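Local coordinates for protein ORF10 (PDB 6RIW) that forms the ketosynthase and chain length factor didomain of a polyunsaturated fatty acid synthase and probably condenses acyl groups on an acyl carrier protein, at residues A[559-564]-A[687-692]; A[555-560]-A[578-583]. One frame throughout, in Å; residues are numbered along the deposited sequence.

How the interactions relate
From the N-terminal side, the chain first runs through helix 552-567, which supplies the first segment of both contacts; these overlap at Q559 and V560. Interaction 2 closes the shorter loop: 17 residues separate its two segments, the chain returning as strand 576-581 beneath M557. It then travels through a largely helical excursion, strand 659-663 and helix 668-682 before strand 687-694 closes interaction 1 against A561. In order, M557, A561, V580 and A691 alternate between the contacts, so the two loops cross. The two strands are parallel neighbours, with probable backbone hydrogen bonds from L579 N to I689 O and from A581 N to A691 O. M557 and A561, one helical turn apart, put one helix face against both.

Interaction 1: A[559-564]-A[687-692]; sequences QVADNA and AVIIAA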
loop_
_atom_site.group_PDB
_atom_site.type_symbol
_atom_site.label_atom_id
_atom_site.label_comp_id
_atom_site.label_asym_id
_atom_site.label_seq_id
_atom_site.Cartn_x
_atom_site.Cartn_y
_atom_site.Cartn_z
ATOM N N GLN A 559 -0.109 18.024 -4.191
ATOM C CA GLN A 559 0.100 19.193 -5.041
ATOM C C GLN A 559 0.026 18.834 -6.524
ATOM O O GLN A 559 -0.633 19.537 -7.300
ATOM C CB GLN A 559 1.441 19.845 -4.719
ATOM C CG GLN A 559 1.682 21.135 -5.443
ATOM C CD GLN A 559 2.714 21.989 -4.736
ATOM O OE1 GLN A 559 3.904 21.673 -4.751
ATOM N NE2 GLN A 559 2.256 23.064 -4.092
ATOM N N VAL A 560 0.701 17.755 -6.952
ATOM C CA VAL A 560 0.678 17.446 -8.384
ATOM C C VAL A 560 -0.705 16.965 -8.808
ATOM O O VAL A 560 -1.159 17.270 -9.919
ATOM C CB VAL A 560 1.780 16.440 -8.790
ATOM C CG1 VAL A 560 3.175 17.024 -8.556
ATOM C CG2 VAL A 560 1.621 15.058 -8.080
ATOM N N ALA A 561 -1.394 16.212 -7.944
ATOM C CA ALA A 561 -2.730 15.725 -8.291
ATOM C C ALA A 561 -3.709 16.881 -8.428
ATOM O O ALA A 561 -4.510 16.925 -9.372
ATOM C CB ALA A 561 -3.253 14.741 -7.233
ATOM N N ASP A 562 -3.648 17.827 -7.493
ATOM C CA ASP A 562 -4.491 19.023 -7.554
ATOM C C ASP A 562 -4.249 19.796 -8.845
ATOM O O ASP A 562 -5.197 20.214 -9.518
ATOM C CB ASP A 562 -4.204 19.908 -6.339
ATOM C CG ASP A 562 -5.216 21.047 -6.180
ATOM O OD1 ASP A 562 -6.436 20.796 -6.234
ATOM O OD2 ASP A 562 -4.767 22.194 -5.979
ATOM N N ASN A 563 -2.978 19.991 -9.206
ATOM C CA ASN A 563 -2.649 20.737 -10.419
ATOM C C ASN A 563 -3.107 19.993 -11.669
ATOM O O ASN A 563 -3.655 20.606 -12.598
ATOM C CB ASN A 563 -1.142 21.015 -10.476
ATOM C CG ASN A 563 -0.712 22.065 -9.477
ATOM O OD1 ASN A 563 -1.529 22.857 -9.012
ATOM N ND2 ASN A 563 0.570 22.081 -9.143
ATOM N N ALA A 564 -2.915 18.667 -11.708
ATOM C CA ALA A 564 -3.382 17.897 -12.855
ATOM C C ALA A 564 -4.909 17.966 -12.984
ATOM O O ALA A 564 -5.443 18.055 -14.099
ATOM C CB ALA A 564 -2.895 16.439 -12.744
ATOM N N ALA A 687 -13.945 10.261 -14.583
ATOM C CA ALA A 687 -12.526 10.500 -14.848
ATOM C C ALA A 687 -11.733 9.769 -13.782
ATOM O O ALA A 687 -12.272 9.403 -12.732
ATOM C CB ALA A 687 -12.152 11.988 -14.830
ATOM N N VAL A 688 -10.443 9.574 -14.053
ATOM C CA VAL A 688 -9.541 8.950 -13.089
ATOM C C VAL A 688 -8.284 9.796 -13.002
ATOM O O VAL A 688 -7.683 10.131 -14.031
ATOM C CB VAL A 688 -9.185 7.501 -13.479
ATOM C CG1 VAL A 688 -8.131 6.924 -12.519
ATOM C CG2 VAL A 688 -10.434 6.615 -13.522
ATOM N N ILE A 689 -7.929 10.196 -11.785
ATOM C CA ILE A 689 -6.642 10.832 -11.530
ATOM C C ILE A 689 -5.674 9.708 -11.219
ATOM O O ILE A 689 -5.934 8.901 -10.318
ATOM C CB ILE A 689 -6.722 11.810 -10.349
ATOM C CG1 ILE A 689 -7.751 12.906 -10.623
ATOM C CG2 ILE A 689 -5.352 12.396 -10.064
ATOM C CD1 ILE A 689 -7.830 13.958 -9.529
ATOM N N ILE A 690 -4.567 9.634 -11.955
ATOM C CA ILE A 690 -3.495 8.703 -11.598
ATOM C C ILE A 690 -2.320 9.541 -11.123
ATOM O O ILE A 690 -1.718 10.268 -11.914
ATOM C CB ILE A 690 -3.076 7.796 -12.756
ATOM C CG1 ILE A 690 -4.300 7.033 -13.289
ATOM C CG2 ILE A 690 -1.975 6.822 -12.242
ATOM C CD1 ILE A 690 -3.985 6.132 -14.484
ATOM N N ALA A 691 -2.014 9.469 -9.833
ATOM C CA ALA A 691 -0.869 10.185 -9.290
ATOM C C ALA A 691 0.200 9.174 -8.903
ATOM O O ALA A 691 -0.055 7.968 -8.754
ATOM C CB ALA A 691 -1.268 11.052 -8.085
ATOM N N ALA A 692 1.420 9.656 -8.781
ATOM C CA ALA A 692 2.514 8.753 -8.462
ATOM C C ALA A 692 3.510 9.533 -7.635
ATOM O O ALA A 692 3.755 10.700 -7.922
ATOM C CB ALA A 692 3.200 8.220 -9.722
#
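I689 is the first residue of segment 687-692 to meet the helix, through its short branch: CG2 lies 4.2 Å from the CB of A561. With CG1 anti to the carbonyl carbon (chi1 -59°), the CG2 methyl is the branch presented to the helix, while the longer CG1-CD1 arm stands further off, CD1 being 5.2 Å from A561 CB. I690 points the opposite way, to C672 of helix 668-682. Two residues on from I689, A691 faces the helix again, and its CB comes within 4.3 Å of A561 CB. The single methyl of A561 therefore rests between two successive side chains of one strand face. These small groups let the backbones come close, with 5.9 Å between the CA atoms of A561 and A691. V560 and A564 also turn toward the sheet, but they touch A747 on the adjacent strand 741-752, which A691 touches as well. A692 closes the segment on the other face, against V669. Strand 687-694 is thus sandwiched between helices 552-567 and 668-682, consistent with the layered alpha/beta thiolase fold in the second ketosynthase-like half, probably the chain length factor.

Interaction 2: A[555-560]-A[578-583]; sequences LMMMQV and VLVAMG
Helix segment 555-560 lies over the strand that begins segment 578-583 at a wider spacing than a small-residue contact would need, the CA atoms of M557 and V580 being 8.1 Å apart at their nearest. One long side chain spans this distance. M557 leaves the helix with CG anti to its backbone nitrogen (chi1 168°), bends at chi2 (-92°), and then extends through the thioether, which carries the CE methyl along the strand from V580 toward V578. V580 receives it with both methyls: CG2 is 3.6 Å from M557 CE, whereas CG1 lies 4.1 Å from M557 CG, nearer the root of the chain. The valine thus meets the methionine at two points along its length. V578, one step back on the same strand face, contributes CG1, which is 4.2 Å from M557 CE, and the methionine methyl is touched by branches of both valines. V578 and V580 face helix 552-567, while L579 and A581 turn to the other side, where helix 668-682 packs on them; this alternation suits a strand inside an alpha/beta layer of the thiolase fold. Strand 576-581 itself runs between the parallel strands 659-663 and 687-694. The methionine is enclosed by more than the valines, since M645 and I649 of helix 642-653 and A691 and V693 of strand 687-694 also touch it. The partners named for the methionine are all apolar, and the contact depends on dispersion and burial of the flexible thioether. Further along the segment, polar links appear: M582 O accepts a hydrogen bond from S663 OG, and G583 O accepts one from NE2 of Q553, near the start of the same helix.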
loop_
_atom_site.group_PDB
_atom_site.type_symbol
_atom_site.label_atom_id
_atom_site.label_comp_id
_atom_site.label_asym_id
_atom_site.label_seq_id
_atom_site.Cartn_x
_atom_site.Cartn_y
_atom_site.Cartn_z
ATOM N N LEU A 555 2.364 15.386 0.812
ATOM C CA LEU A 555 2.233 16.754 0.304
ATOM C C LEU A 555 2.594 16.837 -1.176
ATOM O O LEU A 555 1.926 17.533 -1.950
ATOM C CB LEU A 555 3.124 17.696 1.114
ATOM C CG LEU A 555 2.683 17.830 2.570
ATOM C CD1 LEU A 555 3.757 18.497 3.395
ATOM C CD2 LEU A 555 1.390 18.604 2.633
ATOM N N MET A 556 3.669 16.152 -1.579
ATOM C CA MET A 556 4.071 16.164 -2.984
ATOM C C MET A 556 2.988 15.585 -3.876
ATOM O O MET A 556 2.707 16.139 -4.947
ATOM C CB MET A 556 5.365 15.382 -3.189
ATOM C CG MET A 556 6.572 16.024 -2.582
ATOM S SD MET A 556 7.387 17.111 -3.760
ATOM C CE MET A 556 8.032 15.926 -4.940
ATOM N N MET A 557 2.396 14.448 -3.470
ATOM C CA MET A 557 1.341 13.825 -4.266
ATOM C C MET A 557 0.125 14.740 -4.357
ATOM O O MET A 557 -0.502 14.866 -5.417
ATOM C CB MET A 557 0.938 12.474 -3.655
ATOM C CG MET A 557 -0.364 11.888 -4.241
ATOM S SD MET A 557 -1.852 12.375 -3.299
ATOM C CE MET A 557 -3.137 12.074 -4.516
ATOM N N MET A 558 -0.221 15.388 -3.254
ATOM C CA MET A 558 -1.427 16.211 -3.239
ATOM C C MET A 558 -1.288 17.396 -4.179
ATOM O O MET A 558 -2.239 17.756 -4.885
ATOM C CB MET A 558 -1.709 16.686 -1.815
ATOM C CG MET A 558 -2.255 15.583 -0.919
ATOM S SD MET A 558 -1.834 15.963 0.794
ATOM C CE MET A 558 -3.086 17.196 1.105
ATOM N N GLN A 559 -0.109 18.024 -4.191
ATOM C CA GLN A 559 0.100 19.193 -5.041
ATOM C C GLN A 559 0.026 18.834 -6.524
ATOM O O GLN A 559 -0.633 19.537 -7.300
ATOM C CB GLN A 559 1.441 19.845 -4.719
ATOM C CG GLN A 559 1.682 21.135 -5.443
ATOM C CD GLN A 559 2.714 21.989 -4.736
ATOM O OE1 GLN A 559 3.904 21.673 -4.751
ATOM N NE2 GLN A 559 2.256 23.064 -4.092
ATOM N N VAL A 560 0.701 17.755 -6.952
ATOM C CA VAL A 560 0.678 17.446 -8.384
ATOM C C VAL A 560 -0.705 16.965 -8.808
ATOM O O VAL A 560 -1.159 17.270 -9.919
ATOM C CB VAL A 560 1.780 16.440 -8.790
ATOM C CG1 VAL A 560 3.175 17.024 -8.556
ATOM C CG2 VAL A 560 1.621 15.058 -8.080
ATOM N N VAL A 578 -9.415 8.252 -7.700
ATOM C CA VAL A 578 -8.041 8.700 -7.476
ATOM C C VAL A 578 -7.199 7.460 -7.195
ATOM O O VAL A 578 -7.456 6.747 -6.215
ATOM C CB VAL A 578 -7.940 9.701 -6.312
ATOM C CG1 VAL A 578 -6.503 10.189 -6.134
ATOM C CG2 VAL A 578 -8.859 10.933 -6.540
ATOM N N LEU A 579 -6.235 7.170 -8.069
ATOM C CA LEU A 579 -5.340 6.037 -7.890
ATOM C C LEU A 579 -3.944 6.584 -7.656
ATOM O O LEU A 579 -3.468 7.409 -8.440
ATOM C CB LEU A 579 -5.342 5.123 -9.127
ATOM C CG LEU A 579 -6.710 4.679 -9.656
ATOM C CD1 LEU A 579 -6.496 3.826 -10.879
ATOM C CD2 LEU A 579 -7.480 3.884 -8.592
ATOM N N VAL A 580 -3.292 6.163 -6.574
ATOM C CA VAL A 580 -1.945 6.659 -6.293
ATOM C C VAL A 580 -0.968 5.490 -6.411
ATOM O O VAL A 580 -0.987 4.568 -5.589
ATOM C CB VAL A 580 -1.857 7.317 -4.911
ATOM C CG1 VAL A 580 -0.431 7.803 -4.644
ATOM C CG2 VAL A 580 -2.854 8.489 -4.817
ATOM N N ALA A 581 -0.097 5.550 -7.413
ATOM C CA ALA A 581 0.993 4.596 -7.557
ATOM C C ALA A 581 2.104 4.941 -6.577
ATOM O O ALA A 581 2.601 6.069 -6.568
ATOM C CB ALA A 581 1.521 4.616 -8.993
ATOM N N MET A 582 2.479 3.989 -5.731
ATOM C CA MET A 582 3.468 4.294 -4.707
ATOM C C MET A 582 3.973 2.982 -4.135
ATOM O O MET A 582 3.422 1.912 -4.402
ATOM C CB MET A 582 2.869 5.188 -3.610
ATOM C CG MET A 582 1.557 4.625 -3.007
ATOM S SD MET A 582 1.818 3.301 -1.774
ATOM C CE MET A 582 2.161 4.314 -0.298
ATOM N N GLY A 583 5.076 3.076 -3.394
ATOM C CA GLY A 583 5.479 2.063 -2.447
ATOM C C GLY A 583 5.652 2.741 -1.095
ATOM O O GLY A 583 5.428 3.949 -0.956
#